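Local atomic coordinates of lectin (Pleurotus ostreatus, PDB entry 6T1D), a protein that binds galactose-containing sugars such as melibiose at sites built around calcium ions, as a lectin of the oyster mushroom. Residues A[241-246]-A[282-287]. Numbering follows the deposited sequence.
With CA (calcium ion), chain T; GLA (alpha-D-galactopyranose), chain H.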
loop_
_atom_site.group_PDB
_atom_site.type_symbol
_atom_site.label_atom_id
_atom_site.label_comp_id
_atom_site.label_asym_id
_atom_site.label_seq_id
_atom_site.Cartn_x
_atom_site.Cartn_y
_atom_site.Cartn_z
ATOM N N ALA A 241 -27.430 -8.288 2.226
ATOM C CA ALA A 241 -27.888 -7.136 1.464
ATOM C C ALA A 241 -29.369 -7.272 1.128
ATOM O O ALA A 241 -29.891 -8.376 0.957
ATOM C CB ALA A 241 -27.063 -6.927 0.191
ATOM N N ASP A 242 -30.031 -6.119 1.058
ATOM C CA ASP A 242 -31.384 -5.935 0.540
ATOM C C ASP A 242 -31.250 -5.203 -0.791
ATOM O O ASP A 242 -31.006 -3.991 -0.809
ATOM C CB ASP A 242 -32.197 -5.128 1.554
ATOM C CG ASP A 242 -33.589 -4.737 1.064
ATOM O OD1 ASP A 242 -33.953 -4.960 -0.113
ATOM O OD2 ASP A 242 -34.330 -4.170 1.900
ATOM N N ASP A 243 -31.461 -5.919 -1.898
ATOM C CA ASP A 243 -32.046 -7.257 -1.882
ATOM C C ASP A 243 -31.094 -8.404 -2.161
ATOM O O ASP A 243 -31.361 -9.532 -1.755
ATOM C CB ASP A 243 -33.196 -7.315 -2.881
ATOM C CG ASP A 243 -34.448 -6.734 -2.325
ATOM O OD1 ASP A 243 -35.017 -7.387 -1.429
ATOM O OD2 ASP A 243 -34.840 -5.613 -2.735
ATOM N N ARG A 244 -29.995 -8.150 -2.862
ATOM C CA ARG A 244 -29.054 -9.237 -3.128
ATOM C C ARG A 244 -27.684 -8.625 -3.417
ATOM O O ARG A 244 -27.542 -7.406 -3.552
ATOM C CB ARG A 244 -29.569 -10.117 -4.279
ATOM C CG ARG A 244 -29.641 -9.393 -5.635
ATOM C CD ARG A 244 -30.173 -10.300 -6.756
ATOM N NE ARG A 244 -31.605 -10.506 -6.536
ATOM C CZ ARG A 244 -32.175 -11.650 -6.165
ATOM N NH1 ARG A 244 -33.494 -11.696 -5.980
ATOM N NH2 ARG A 244 -31.438 -12.744 -5.991
ATOM N N TYR A 245 -26.661 -9.473 -3.452
ATOM C CA TYR A 245 -25.312 -8.961 -3.635
ATOM C C TYR A 245 -24.443 -10.012 -4.297
ATOM O O TYR A 245 -24.721 -11.208 -4.219
ATOM C CB TYR A 245 -24.686 -8.573 -2.300
ATOM C CG TYR A 245 -24.260 -9.785 -1.491
ATOM C CD1 TYR A 245 -25.171 -10.460 -0.698
ATOM C CD2 TYR A 245 -22.949 -10.252 -1.521
ATOM C CE1 TYR A 245 -24.799 -11.562 0.046
ATOM C CE2 TYR A 245 -22.574 -11.352 -0.783
ATOM C CZ TYR A 245 -23.505 -12.005 -0.000
ATOM O OH TYR A 245 -23.147 -13.110 0.742
ATOM N N THR A 246 -23.349 -9.551 -4.898
ATOM C CA THR A 246 -22.230 -10.418 -5.246
ATOM C C THR A 246 -20.956 -9.750 -4.758
ATOM O O THR A 246 -20.832 -8.521 -4.821
ATOM C CB THR A 246 -22.137 -10.698 -6.744
ATOM O OG1 THR A 246 -23.299 -11.425 -7.152
ATOM C CG2 THR A 246 -20.919 -11.558 -7.040
ATOM N N ALA A 282 -24.433 -4.824 -5.435
ATOM C CA ALA A 282 -25.705 -5.037 -4.762
ATOM C C ALA A 282 -26.830 -4.541 -5.649
ATOM O O ALA A 282 -26.670 -3.560 -6.378
ATOM C CB ALA A 282 -25.753 -4.303 -3.428
ATOM N N THR A 283 -27.960 -5.234 -5.605
ATOM C CA THR A 283 -29.129 -4.871 -6.398
ATOM C C THR A 283 -30.322 -4.650 -5.484
ATOM O O THR A 283 -30.531 -5.405 -4.528
ATOM C CB THR A 283 -29.473 -5.945 -7.434
ATOM O OG1 THR A 283 -28.297 -6.293 -8.173
ATOM C CG2 THR A 283 -30.512 -5.415 -8.399
ATOM N N ASN A 284 -31.111 -3.623 -5.791
ATOM C CA ASN A 284 -32.354 -3.357 -5.081
ATOM C C ASN A 284 -33.528 -3.810 -5.941
ATOM O O ASN A 284 -33.721 -3.306 -7.051
ATOM C CB ASN A 284 -32.486 -1.870 -4.750
ATOM C CG ASN A 284 -33.766 -1.554 -3.994
ATOM O OD1 ASN A 284 -34.246 -2.362 -3.193
ATOM N ND2 ASN A 284 -34.312 -0.366 -4.226
ATOM N N GLY A 285 -34.336 -4.722 -5.408
ATOM C CA GLY A 285 -35.515 -5.135 -6.137
ATOM C C GLY A 285 -36.690 -4.213 -5.979
ATOM O O GLY A 285 -37.634 -4.284 -6.768
ATOM N N GLY A 286 -36.641 -3.323 -5.015
ATOM C CA GLY A 286 -37.699 -2.359 -4.806
ATOM C C GLY A 286 -37.716 -1.953 -3.350
ATOM O O GLY A 286 -37.295 -2.694 -2.464
ATOM N N GLY A 287 -38.217 -0.746 -3.103
ATOM C CA GLY A 287 -38.371 -0.248 -1.759
ATOM C C GLY A 287 -37.033 0.017 -1.108
ATOM O O GLY A 287 -36.087 0.494 -1.747
HETATM CA CA CA T . -35.319 -3.689 -1.299
HETATM C C1 GLA H . -39.936 -4.946 0.725
HETATM C C2 GLA H . -39.013 -4.818 -0.487
HETATM C C3 GLA H . -37.699 -5.442 -0.249
HETATM C C4 GLA H . -37.068 -4.956 0.992
HETATM C C5 GLA H . -38.007 -5.072 2.203
HETATM C C6 GLA H . -37.353 -4.393 3.398
HETATM O O2 GLA H . -39.638 -5.458 -1.620
HETATM O O3 GLA H . -36.799 -5.134 -1.406
HETATM O O4 GLA H . -36.690 -3.575 0.820
HETATM O O5 GLA H . -39.302 -4.440 1.958
HETATM O O6 GLA H . -38.215 -4.469 4.516
#
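Asp243 and Asn284 reach across to a shared calcium ion. Asp243 CG is anti to the carbonyl carbon (chi1 -81°), and OD2 binds the calcium at 2.4 Å. OD2 also accepts a hydrogen bond from Gly285 N, 2.9 Å away. That donor comes on the anti side, 24° out of the carboxylate plane. The bond ties the carboxylate to the start of the loop after strand 276-284. Asp242 CG is instead anti to its backbone N (chi1 174°), and OD1 reaches the calcium at 2.2 Å. Asp242 OD2 lies 2.7 Å from O4 of the galactose and accepts a hydrogen bond from Trp347 NE1. The peptide bond between the two aspartates is cis. Asn284 OD1 also binds the calcium and accepts a hydrogen bond from Gly286 N above its carbonyl plane, forming an Asx turn. Its ND2 donates hydrogen bonds to Gly287 O and Pro215 O. Gly286 O and Pro288 O add to the site. Neighbouring galactose hydroxyls O3 and O4 bind the metal directly, so calcium bridges protein and sugar, as in calcium-mediated lectin recognition. Behind it, Thr283 O accepts hydrogen bonds from Asp243 N, at 2.8 Å, and from Arg244 N, a classic beta bulge. Arg244 CG lies alongside Thr283 CB, 3.9 Å away. Strands 244-249 and 276-284 pair antiparallel, between strands 252-257 and 217-225 of one sheet. Strand 232-242 belongs to another sheet, beside strand 290-299.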